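Local structure of nicotinate phosphoribosyltransferase (Vibrio cholerae, 4HL7) at residues 12-17 with 191-196; 18-23 with 131-136; 198-203 with 220-225; 6-11 with 143-148. The protein probably catalyses the ATP-dependent synthesis of nicotinate ribonucleotide from nicotinate and phosphoribosyl diphosphate, an entry step into NAD biosynthesis. All blocks are in the same frame, centred on the assembly; numbering follows the deposited sequence.

Contact 1: 12-17 with 191-196; sequences IIRSLL and SSQVQR
Ser192 sits between Ile12 and Arg14, and its hydroxyl does two jobs at once. Ser192 OG donates to Ile12 O over 3.0 Å and accepts from Arg14 NE over 3.1 Å, so the irregular arm 12-17 is gripped at two points by one small side chain. This is the close-packed part: Ser192 CB also lies 3.2 Å from Ile12 O, and Arg14 lays its guanidinium over the backbone of the first helical turn, with Ser192 O beneath one face. The arginine gets there by a bend at chi2 (-132°), which swings NE and CZ across the serine. Arg14 NH2 then donates to Gln193 OE1 at 3.0 Å; the acceptor lies near the guanidinium plane, but the donor comes from above the amide carbonyl plane, 53° out of it. The backbone N of Arg14 is bound by the Asp18 carboxylate. Away from the serine the contact slackens. Water 1 joins Arg14 NH1 to Gln193 OE1, accepting from the first at 3.0 Å and donating to the second at 2.9 Å, while Arg196 contributes only its aliphatic base, CG lying 4.0 Å from Arg14 NH1. The helix start is finished by Ser191, whose OG accepts from Val194 N. It is a serine N-cap, here on helix 192-205, which connects two neighbouring strands, 181-183 and 210-213, of the parallel sheet in the barrel-like domain.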
# COMPACT_ATOMS: atom_id res chain seq x y z
N ILE A 12 -12.06 -11.37 11.02
CA ILE A 12 -10.95 -10.42 10.78
C ILE A 12 -11.04 -9.96 9.31
O ILE A 12 -11.25 -8.79 9.03
CB ILE A 12 -9.58 -11.08 11.13
CG1 ILE A 12 -9.52 -11.35 12.66
CG2 ILE A 12 -8.41 -10.24 10.58
CD1 ILE A 12 -8.25 -12.02 13.12
N ILE A 13 -10.96 -10.91 8.39
CA ILE A 13 -11.08 -10.60 6.97
C ILE A 13 -12.55 -10.75 6.54
O ILE A 13 -13.18 -11.78 6.80
CB ILE A 13 -10.15 -11.49 6.11
CG1 ILE A 13 -8.66 -11.33 6.58
CG2 ILE A 13 -10.36 -11.22 4.63
CD1 ILE A 13 -8.05 -9.95 6.37
N ARG A 14 -13.09 -9.73 5.91
CA ARG A 14 -14.55 -9.68 5.73
C ARG A 14 -15.01 -10.38 4.45
O ARG A 14 -16.14 -10.81 4.37
CB ARG A 14 -14.95 -8.24 5.74
CG ARG A 14 -14.59 -7.64 7.09
CD ARG A 14 -15.70 -6.91 7.64
NE ARG A 14 -15.49 -6.56 9.04
CZ ARG A 14 -16.29 -5.74 9.68
NH1 ARG A 14 -17.32 -5.21 9.02
NH2 ARG A 14 -16.06 -5.44 10.95
N SER A 15 -14.13 -10.44 3.46
CA SER A 15 -14.41 -11.04 2.12
C SER A 15 -13.12 -10.95 1.34
O SER A 15 -12.15 -10.33 1.81
CB SER A 15 -15.52 -10.29 1.37
OG SER A 15 -15.06 -9.06 0.78
N LEU A 16 -13.07 -11.53 0.14
CA LEU A 16 -11.84 -11.40 -0.67
C LEU A 16 -11.78 -10.04 -1.37
O LEU A 16 -10.85 -9.78 -2.16
CB LEU A 16 -11.72 -12.55 -1.70
CG LEU A 16 -11.24 -13.93 -1.19
CD1 LEU A 16 -11.08 -14.90 -2.36
CD2 LEU A 16 -9.93 -13.86 -0.38
N LEU A 17 -12.77 -9.18 -1.10
CA LEU A 17 -12.67 -7.76 -1.51
C LEU A 17 -12.11 -6.84 -0.39
O LEU A 17 -11.80 -5.64 -0.61
CB LEU A 17 -14.08 -7.22 -1.93
CG LEU A 17 -14.66 -7.86 -3.22
CD1 LEU A 17 -15.98 -7.17 -3.54
CD2 LEU A 17 -13.66 -7.69 -4.37
N SER A 191 -8.35 -3.11 13.56
CA SER A 191 -9.26 -4.22 13.36
C SER A 191 -10.15 -3.86 12.18
O SER A 191 -10.25 -2.69 11.82
CB SER A 191 -10.10 -4.51 14.63
OG SER A 191 -11.01 -3.43 14.87
N SER A 192 -10.78 -4.85 11.54
CA SER A 192 -11.71 -4.54 10.45
C SER A 192 -12.93 -3.72 10.97
O SER A 192 -13.47 -2.86 10.23
CB SER A 192 -12.15 -5.82 9.70
OG SER A 192 -12.76 -6.72 10.60
N GLN A 193 -13.37 -3.99 12.21
CA GLN A 193 -14.47 -3.24 12.86
C GLN A 193 -14.10 -1.78 13.04
O GLN A 193 -14.94 -0.88 12.76
CB GLN A 193 -14.90 -3.88 14.20
CG GLN A 193 -16.18 -3.28 14.84
CD GLN A 193 -17.36 -3.36 13.90
OE1 GLN A 193 -17.61 -4.38 13.33
NE2 GLN A 193 -17.99 -2.23 13.65
N VAL A 194 -12.87 -1.52 13.51
CA VAL A 194 -12.44 -0.14 13.65
C VAL A 194 -12.35 0.56 12.32
O VAL A 194 -12.81 1.72 12.20
CB VAL A 194 -11.09 0.02 14.40
CG1 VAL A 194 -10.56 1.44 14.21
CG2 VAL A 194 -11.27 -0.33 15.86
N GLN A 195 -11.81 -0.11 11.29
CA GLN A 195 -11.78 0.52 9.96
C GLN A 195 -13.20 0.79 9.49
O GLN A 195 -13.47 1.82 8.85
CB GLN A 195 -11.09 -0.35 8.91
CG GLN A 195 -10.95 0.34 7.53
CD GLN A 195 -10.21 -0.50 6.52
OE1 GLN A 195 -10.09 -1.71 6.68
NE2 GLN A 195 -9.69 0.14 5.45
N ARG A 196 -14.07 -0.20 9.70
CA ARG A 196 -15.47 -0.07 9.26
C ARG A 196 -16.10 1.22 9.86
O ARG A 196 -16.66 2.05 9.13
CB ARG A 196 -16.29 -1.31 9.62
CG ARG A 196 -17.73 -1.28 9.06
CD ARG A 196 -18.70 -0.81 10.15
NE ARG A 196 -19.94 -0.31 9.55
CZ ARG A 196 -20.69 0.66 10.08
NH1 ARG A 196 -21.79 1.05 9.47
NH2 ARG A 196 -20.32 1.25 11.23
O HOH W 1 -19.45 -4.47 11.04

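Contact 2: 18-23 with 131-136; sequences DLDAYK and YETLVM
The salt bridge from Lys23 to Glu132 joins the first turn of helix 21-33 to the opening turns of helix 131-147, deep inside the protein. Lys23 NZ stands 2.7 Å from Glu132 OE1 and meets it from above the carboxylate plane, 36° out of it. The lysine chain is folded, bent at chi2 (-113°) and again at chi3, whereas Glu132 reaches out fully extended, and the two cross at about a right angle. Water 3 donates to the same Glu132 OE1 and accepts from Tyr22 OH, each over 2.7 Å, so that one carboxylate oxygen serves both the ammonium and the water. The network extends further: Arg187 forms salt bridges with Asp20 and Glu132 and a hydrogen bond with Tyr22 OH, and Lys23 also bridges to Glu233. That glutamate follows His232, the predicted autophosphorylated histidine, unmodified here, so this buried polar network probably borders the catalytic centre. Beside it the joint turns on Thr133, whose OG1 points at the chain before the helix. Asp20 N reaches Thr133 OG1 only weakly, at 3.4 Å, and Leu19 CB presses on the same oxygen at 3.2 Å. Water 2 donates to Asp18 O and lies 2.6 Å from Thr133 OG1. The threonine methyl CG2 lies against the Asp20 side chain, 3.5 Å from OD2, while Leu134 CD2 packs against the backbone, 3.3 Å from Asp18 O.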
# COMPACT_ATOMS: atom_id res chain seq x y z
N ASP A 18 -11.97 -7.43 0.82
CA ASP A 18 -11.43 -6.71 1.98
C ASP A 18 -9.92 -6.61 1.90
O ASP A 18 -9.19 -7.26 2.70
CB ASP A 18 -11.84 -7.46 3.25
CG ASP A 18 -11.52 -6.69 4.53
OD1 ASP A 18 -11.17 -5.49 4.47
OD2 ASP A 18 -11.57 -7.31 5.59
N LEU A 19 -9.45 -5.80 0.95
CA LEU A 19 -8.05 -5.65 0.63
C LEU A 19 -7.89 -4.40 -0.21
O LEU A 19 -8.93 -3.83 -0.65
CB LEU A 19 -7.48 -6.90 -0.13
CG LEU A 19 -8.36 -7.63 -1.16
CD1 LEU A 19 -8.62 -6.79 -2.40
CD2 LEU A 19 -7.62 -8.93 -1.55
N ASP A 20 -6.63 -3.98 -0.46
CA ASP A 20 -6.44 -2.77 -1.33
C ASP A 20 -6.79 -3.13 -2.76
O ASP A 20 -6.31 -4.12 -3.29
CB ASP A 20 -4.98 -2.30 -1.26
CG ASP A 20 -4.65 -1.60 0.09
OD1 ASP A 20 -5.59 -1.16 0.83
OD2 ASP A 20 -3.44 -1.45 0.36
N ALA A 21 -7.58 -2.26 -3.40
CA ALA A 21 -8.11 -2.51 -4.71
C ALA A 21 -7.01 -2.72 -5.70
O ALA A 21 -7.17 -3.52 -6.66
CB ALA A 21 -8.96 -1.31 -5.12
N TYR A 22 -5.88 -2.02 -5.52
CA TYR A 22 -4.80 -2.14 -6.52
C TYR A 22 -4.21 -3.58 -6.58
O TYR A 22 -3.54 -3.90 -7.53
CB TYR A 22 -3.65 -1.14 -6.25
CG TYR A 22 -2.63 -1.64 -5.19
CD1 TYR A 22 -2.70 -1.23 -3.87
CD2 TYR A 22 -1.60 -2.56 -5.53
CE1 TYR A 22 -1.80 -1.67 -2.90
CE2 TYR A 22 -0.70 -3.02 -4.56
CZ TYR A 22 -0.80 -2.58 -3.24
OH TYR A 22 0.09 -3.04 -2.28
N LYS A 23 -4.45 -4.42 -5.55
CA LYS A 23 -3.96 -5.78 -5.56
C LYS A 23 -4.72 -6.61 -6.56
O LYS A 23 -4.12 -7.37 -7.35
CB LYS A 23 -4.02 -6.41 -4.13
CG LYS A 23 -3.09 -5.66 -3.19
CD LYS A 23 -1.89 -6.47 -2.70
CE LYS A 23 -0.80 -6.56 -3.72
NZ LYS A 23 0.38 -7.30 -3.14
N TYR A 131 -2.27 -11.88 -1.15
CA TYR A 131 -1.98 -12.16 0.27
C TYR A 131 -1.63 -10.90 1.04
O TYR A 131 -2.04 -10.76 2.16
CB TYR A 131 -0.78 -13.13 0.49
CG TYR A 131 -1.15 -14.62 0.42
CD1 TYR A 131 -0.68 -15.42 -0.61
CD2 TYR A 131 -1.95 -15.18 1.39
CE1 TYR A 131 -1.01 -16.77 -0.67
CE2 TYR A 131 -2.28 -16.53 1.35
CZ TYR A 131 -1.81 -17.32 0.34
OH TYR A 131 -2.12 -18.67 0.32
N GLU A 132 -0.79 -10.05 0.44
CA GLU A 132 -0.13 -8.98 1.19
C GLU A 132 -0.99 -8.27 2.22
O GLU A 132 -0.62 -8.25 3.42
CB GLU A 132 0.47 -7.92 0.20
CG GLU A 132 1.03 -6.69 0.88
CD GLU A 132 1.67 -5.73 -0.10
OE1 GLU A 132 1.94 -6.15 -1.23
OE2 GLU A 132 1.97 -4.58 0.32
N THR A 133 -2.09 -7.64 1.80
CA THR A 133 -2.86 -6.82 2.77
C THR A 133 -3.68 -7.71 3.67
O THR A 133 -4.07 -7.26 4.74
CB THR A 133 -3.73 -5.67 2.17
OG1 THR A 133 -4.90 -6.16 1.52
CG2 THR A 133 -2.87 -4.76 1.25
N LEU A 134 -4.06 -8.91 3.20
CA LEU A 134 -4.82 -9.83 4.05
C LEU A 134 -3.93 -10.29 5.20
O LEU A 134 -4.37 -10.35 6.36
CB LEU A 134 -5.31 -11.07 3.26
CG LEU A 134 -6.17 -10.74 2.05
CD1 LEU A 134 -6.43 -12.00 1.20
CD2 LEU A 134 -7.45 -10.03 2.47
N VAL A 135 -2.69 -10.65 4.88
CA VAL A 135 -1.77 -11.11 5.91
C VAL A 135 -1.45 -9.94 6.84
O VAL A 135 -1.46 -10.10 8.04
CB VAL A 135 -0.46 -11.74 5.31
CG1 VAL A 135 0.55 -12.07 6.43
CG2 VAL A 135 -0.80 -13.02 4.51
N MSE A 136 -1.22 -8.75 6.30
CA MSE A 136 -0.88 -7.58 7.21
C MSE A 136 -2.01 -7.29 8.12
O MSE A 136 -1.79 -7.11 9.30
CB MSE A 136 -0.45 -6.37 6.35
CG MSE A 136 0.87 -6.72 5.75
SE MSE A 136 1.34 -5.25 4.50
CE MSE A 136 1.74 -3.87 5.86
O HOH W 2 -6.56 -6.72 3.38
O HOH W 3 2.30 -4.30 -3.16

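Contact 3: 198-203 with 220-225; sequences VLACLK and REFDLK
Phe222 turns its CG away from its own carbonyl carbon (chi1 -66°), which sends the ring out from the end of helix 216-222 against Leu199 and Ala200, while Lys203, stretched out beyond CG, crosses it obliquely to reach the helix end. The ring is the centre of the contact. The methyl of Ala200 touches at 3.7 Å, CB to Phe222 CE1, and the backbone Ala200 N lies over the rim of one face. Leu199 comes in obliquely, its CB 3.9 Å from Phe222 CE2. On the opposite face the Phe222 ring is backed by Glu221 CG, 3.8 Å above its centre, so the phenyl is clasped between its own helix and the neighbouring one. These two helices precede and follow strand 210-213 in the chain, in the alternating beta-alpha order of the barrel-like domain, and both Leu199 and Leu224 also pack on Thr213 of that strand. Helix 216-222 closes in a Schellman motif, with Asp223 at positive phi. Just at this turn Lys203 NZ donates to Phe222 O over 3.0 Å, approaching from above the carbonyl plane, 44° out of it; a positive group here probably suits the negative end of the helix dipole. The lysine's CD lies 4.1 Å from Phe222 CB, and Leu199 CD2 meets Leu224 CD1 more loosely, at 4.4 Å.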
# COMPACT_ATOMS: atom_id res chain seq x y z
N VAL A 198 -14.57 3.82 11.23
CA VAL A 198 -13.83 4.97 10.77
C VAL A 198 -14.34 5.45 9.43
O VAL A 198 -14.60 6.65 9.25
CB VAL A 198 -12.30 4.70 10.76
CG1 VAL A 198 -11.58 5.74 9.89
CG2 VAL A 198 -11.80 4.67 12.22
N LEU A 199 -14.55 4.53 8.50
CA LEU A 199 -15.06 4.91 7.21
C LEU A 199 -16.51 5.45 7.32
O LEU A 199 -16.86 6.45 6.70
CB LEU A 199 -14.94 3.72 6.18
CG LEU A 199 -13.52 3.53 5.63
CD1 LEU A 199 -13.44 2.20 4.90
CD2 LEU A 199 -13.29 4.64 4.62
N ALA A 200 -17.36 4.77 8.12
CA ALA A 200 -18.73 5.23 8.38
C ALA A 200 -18.72 6.68 8.88
O ALA A 200 -19.53 7.51 8.46
CB ALA A 200 -19.43 4.32 9.38
N CYS A 201 -17.80 7.00 9.78
CA CYS A 201 -17.75 8.32 10.39
C CYS A 201 -17.29 9.38 9.36
O CYS A 201 -17.88 10.45 9.22
CB CYS A 201 -16.83 8.26 11.60
SG CYS A 201 -16.40 9.84 12.36
N LEU A 202 -16.21 9.07 8.61
CA LEU A 202 -15.76 9.95 7.53
C LEU A 202 -16.87 10.25 6.55
O LEU A 202 -17.10 11.39 6.17
CB LEU A 202 -14.58 9.35 6.80
CG LEU A 202 -13.31 9.15 7.62
CD1 LEU A 202 -12.29 8.33 6.79
CD2 LEU A 202 -12.72 10.44 8.18
N LYS A 203 -17.59 9.21 6.15
CA LYS A 203 -18.67 9.39 5.23
C LYS A 203 -19.77 10.32 5.82
O LYS A 203 -20.30 11.18 5.13
CB LYS A 203 -19.26 8.05 4.83
CG LYS A 203 -20.62 8.19 4.16
CD LYS A 203 -20.95 7.05 3.23
CE LYS A 203 -22.21 7.40 2.43
NZ LYS A 203 -22.94 6.20 1.94
N ARG A 220 -17.73 -0.90 -1.57
CA ARG A 220 -19.09 -1.46 -1.68
C ARG A 220 -20.01 -1.08 -0.57
O ARG A 220 -21.11 -0.60 -0.83
CB ARG A 220 -19.07 -2.98 -1.88
CG ARG A 220 -20.47 -3.62 -2.05
CD ARG A 220 -20.38 -5.13 -2.37
NE ARG A 220 -19.60 -5.86 -1.37
CZ ARG A 220 -19.16 -7.11 -1.50
NH1 ARG A 220 -19.47 -7.82 -2.60
NH2 ARG A 220 -18.43 -7.67 -0.53
N GLU A 221 -19.61 -1.36 0.67
CA GLU A 221 -20.50 -1.21 1.80
C GLU A 221 -21.01 0.21 1.90
O GLU A 221 -22.20 0.46 2.28
CB GLU A 221 -19.77 -1.59 3.08
CG GLU A 221 -20.55 -1.21 4.32
CD GLU A 221 -20.16 -1.98 5.56
OE1 GLU A 221 -19.25 -2.83 5.48
OE2 GLU A 221 -20.76 -1.75 6.62
N PHE A 222 -20.14 1.17 1.60
CA PHE A 222 -20.48 2.59 1.84
C PHE A 222 -20.73 3.38 0.55
O PHE A 222 -20.86 4.59 0.60
CB PHE A 222 -19.36 3.26 2.67
CG PHE A 222 -19.24 2.71 4.04
CD1 PHE A 222 -20.25 2.93 4.97
CD2 PHE A 222 -18.14 1.94 4.40
CE1 PHE A 222 -20.17 2.41 6.24
CE2 PHE A 222 -18.03 1.43 5.67
CZ PHE A 222 -19.04 1.67 6.61
N ASP A 223 -20.71 2.70 -0.61
CA ASP A 223 -20.91 3.35 -1.90
C ASP A 223 -19.91 4.48 -2.06
O ASP A 223 -20.28 5.65 -2.33
CB ASP A 223 -22.36 3.86 -2.06
CG ASP A 223 -22.63 4.42 -3.47
OD1 ASP A 223 -22.08 3.90 -4.49
OD2 ASP A 223 -23.36 5.41 -3.58
N LEU A 224 -18.64 4.14 -1.85
CA LEU A 224 -17.56 5.07 -2.04
C LEU A 224 -16.79 4.59 -3.23
O LEU A 224 -16.83 3.40 -3.56
CB LEU A 224 -16.63 5.08 -0.80
CG LEU A 224 -17.32 5.62 0.43
CD1 LEU A 224 -16.44 5.38 1.64
CD2 LEU A 224 -17.58 7.12 0.26
N LYS A 225 -16.08 5.52 -3.86
CA LYS A 225 -15.29 5.22 -5.03
C LYS A 225 -14.03 4.41 -4.60
O LYS A 225 -13.32 4.84 -3.70
CB LYS A 225 -14.90 6.54 -5.70
CG LYS A 225 -14.09 6.40 -6.97

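Contact 4: 6-11 with 143-148; sequences RLFSPH and RSRQRW
Phe8 and Arg145 run past each other in opposite directions, the aliphatic stem of the arginine lying over the aromatic face. Arg145 CG sits 3.6 Å from the centroid of the Phe8 ring, only 12° off its normal, a well-centred CH-pi contact. Two torsions set this up: Phe8 and Arg145 (chi1 -73°) each hold CG opposite the residue's own carbonyl carbon, and beyond that the arginine is straight as far as NE. A twist at its last torsion then turns the guanidinium 51° from the ring plane, with Phe8 CB under one of its faces. From there Arg145 NH2 reaches Ser9 O at 2.7 Å, at the edge of the group and near its plane but with a bent, weak bond; its stronger partner is Glu141, one turn earlier on the same helix. The contact thus lays the irregular N-terminal arm, which precedes helix 21-33, across the last turns of helix 131-147. Ser144 approaches the ring at its edge, CB to Phe8 CE2 3.6 Å, while its hydroxyl is turned to Phe190 O. On the ring face opposite the arginine lies Leu7 CB, 3.8 Å above the plane. Ser9 OG donates to His11 O over 2.8 Å, a short link that folds the arm upon itself. Past the helix end, Trp148 O lies 4.1 Å from Leu7 CD1.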
# COMPACT_ATOMS: atom_id res chain seq x y z
N ARG A 6 -17.75 -4.41 19.89
CA ARG A 6 -17.62 -3.04 19.37
C ARG A 6 -16.19 -2.72 18.90
O ARG A 6 -16.00 -1.80 18.14
CB ARG A 6 -18.12 -2.01 20.39
CG ARG A 6 -19.52 -2.28 20.95
CD ARG A 6 -20.18 -0.97 21.39
NE ARG A 6 -19.61 0.13 20.61
CZ ARG A 6 -19.34 1.34 21.10
NH1 ARG A 6 -19.60 1.61 22.37
NH2 ARG A 6 -18.80 2.27 20.33
N LEU A 7 -15.21 -3.49 19.34
CA LEU A 7 -13.83 -3.33 18.89
C LEU A 7 -13.50 -4.33 17.79
O LEU A 7 -12.70 -4.02 16.89
CB LEU A 7 -12.86 -3.56 20.05
CG LEU A 7 -12.16 -2.44 20.84
CD1 LEU A 7 -11.06 -3.06 21.69
CD2 LEU A 7 -11.59 -1.35 19.95
N PHE A 8 -14.07 -5.54 17.88
CA PHE A 8 -13.71 -6.63 16.97
C PHE A 8 -14.97 -7.31 16.44
O PHE A 8 -15.81 -7.73 17.25
CB PHE A 8 -12.88 -7.67 17.69
CG PHE A 8 -11.64 -7.13 18.31
CD1 PHE A 8 -11.50 -7.09 19.70
CD2 PHE A 8 -10.59 -6.66 17.50
CE1 PHE A 8 -10.34 -6.59 20.30
CE2 PHE A 8 -9.41 -6.18 18.08
CZ PHE A 8 -9.30 -6.13 19.49
N SER A 9 -15.12 -7.41 15.11
CA SER A 9 -16.21 -8.24 14.56
C SER A 9 -15.84 -9.73 14.64
O SER A 9 -14.65 -10.08 14.90
CB SER A 9 -16.50 -7.85 13.10
OG SER A 9 -15.29 -7.80 12.31
N PRO A 10 -16.81 -10.63 14.34
CA PRO A 10 -16.43 -12.03 14.43
C PRO A 10 -15.35 -12.42 13.46
O PRO A 10 -14.51 -13.26 13.76
CB PRO A 10 -17.76 -12.78 14.13
CG PRO A 10 -18.83 -11.82 14.47
CD PRO A 10 -18.27 -10.46 14.12
N HIS A 11 -15.33 -11.78 12.29
CA HIS A 11 -14.36 -12.12 11.25
C HIS A 11 -13.34 -11.00 11.09
O HIS A 11 -13.70 -9.81 11.12
CB HIS A 11 -15.11 -12.41 9.94
CG HIS A 11 -16.18 -11.38 9.60
ND1 HIS A 11 -16.61 -10.44 10.49
CD2 HIS A 11 -16.91 -11.16 8.41
CE1 HIS A 11 -17.55 -9.66 9.90
NE2 HIS A 11 -17.73 -10.09 8.64
N ARG A 143 -2.83 -9.18 16.86
CA ARG A 143 -2.09 -8.47 17.90
C ARG A 143 -3.03 -7.59 18.75
O ARG A 143 -2.93 -7.57 19.97
CB ARG A 143 -0.97 -7.64 17.26
CG ARG A 143 -0.03 -6.96 18.23
CD ARG A 143 -0.35 -5.47 18.37
NE ARG A 143 0.77 -4.70 18.93
CZ ARG A 143 0.84 -3.37 18.92
NH1 ARG A 143 -0.15 -2.65 18.40
NH2 ARG A 143 1.92 -2.77 19.41
N SER A 144 -3.94 -6.88 18.09
CA SER A 144 -4.95 -6.13 18.80
C SER A 144 -5.77 -7.00 19.74
O SER A 144 -5.88 -6.67 20.92
CB SER A 144 -5.90 -5.37 17.85
OG SER A 144 -5.13 -4.49 17.01
N ARG A 145 -6.32 -8.10 19.21
CA ARG A 145 -7.11 -9.06 20.03
C ARG A 145 -6.35 -9.62 21.18
O ARG A 145 -6.95 -9.89 22.28
CB ARG A 145 -7.61 -10.20 19.13
CG ARG A 145 -8.71 -9.72 18.22
CD ARG A 145 -8.91 -10.68 17.05
NE ARG A 145 -10.00 -10.21 16.18
CZ ARG A 145 -11.12 -10.87 15.94
NH1 ARG A 145 -11.36 -12.02 16.58
NH2 ARG A 145 -12.02 -10.35 15.10
N GLN A 146 -5.08 -9.94 20.96
CA GLN A 146 -4.31 -10.65 21.97
C GLN A 146 -3.74 -9.72 23.03
O GLN A 146 -3.70 -10.06 24.24
CB GLN A 146 -3.23 -11.49 21.36
CG GLN A 146 -3.75 -12.90 21.16
CD GLN A 146 -2.76 -13.84 20.52
OE1 GLN A 146 -3.17 -14.66 19.72
NE2 GLN A 146 -1.48 -13.78 20.93
N ARG A 147 -3.36 -8.52 22.59
CA ARG A 147 -2.59 -7.60 23.44
C ARG A 147 -3.27 -6.28 23.79
O ARG A 147 -2.85 -5.61 24.74
CB ARG A 147 -1.21 -7.39 22.84
CG ARG A 147 -0.43 -8.69 22.82
CD ARG A 147 0.81 -8.60 21.98
NE ARG A 147 1.58 -9.86 22.05
CZ ARG A 147 2.82 -9.99 21.58
NH1 ARG A 147 3.46 -11.14 21.66
NH2 ARG A 147 3.42 -8.95 21.03
N TRP A 148 -4.35 -5.92 23.08
CA TRP A 148 -4.99 -4.63 23.28
C TRP A 148 -6.46 -4.76 23.36
O TRP A 148 -7.20 -3.90 22.92
CB TRP A 148 -4.57 -3.64 22.18
CG TRP A 148 -3.10 -3.35 22.32
CD1 TRP A 148 -2.01 -4.02 21.73
CD2 TRP A 148 -2.50 -2.37 23.22
NE1 TRP A 148 -0.83 -3.51 22.17
CE2 TRP A 148 -1.06 -2.52 23.09
CE3 TRP A 148 -3.02 -1.37 24.07
CZ2 TRP A 148 -0.17 -1.68 23.76
CZ3 TRP A 148 -2.11 -0.56 24.78
CH2 TRP A 148 -0.72 -0.73 24.64

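How the contacts relate
Contacts 4, 1 and 2 follow one N-terminal arm inward, from about 22 Å to 16 and then 8 Å between contact centre and chain centre. Contacts 2 and 4 fasten it to the two ends of helix 131-147, and contact 1 to the start of helix 192-205, whose later turns serve contact 3. Contacts 2 and 4 are buried, the one ionic and water-bridged, the other aromatic; contacts 1 and 3 are partly buried. In contact 1 a charged arginine and a serine hydroxyl bond to neutral acceptors; in contact 3 an exposed Lys203 reaches a carbonyl beside a buried ring. A weak Arg196-Glu221 ion pair joins contacts 1 and 3.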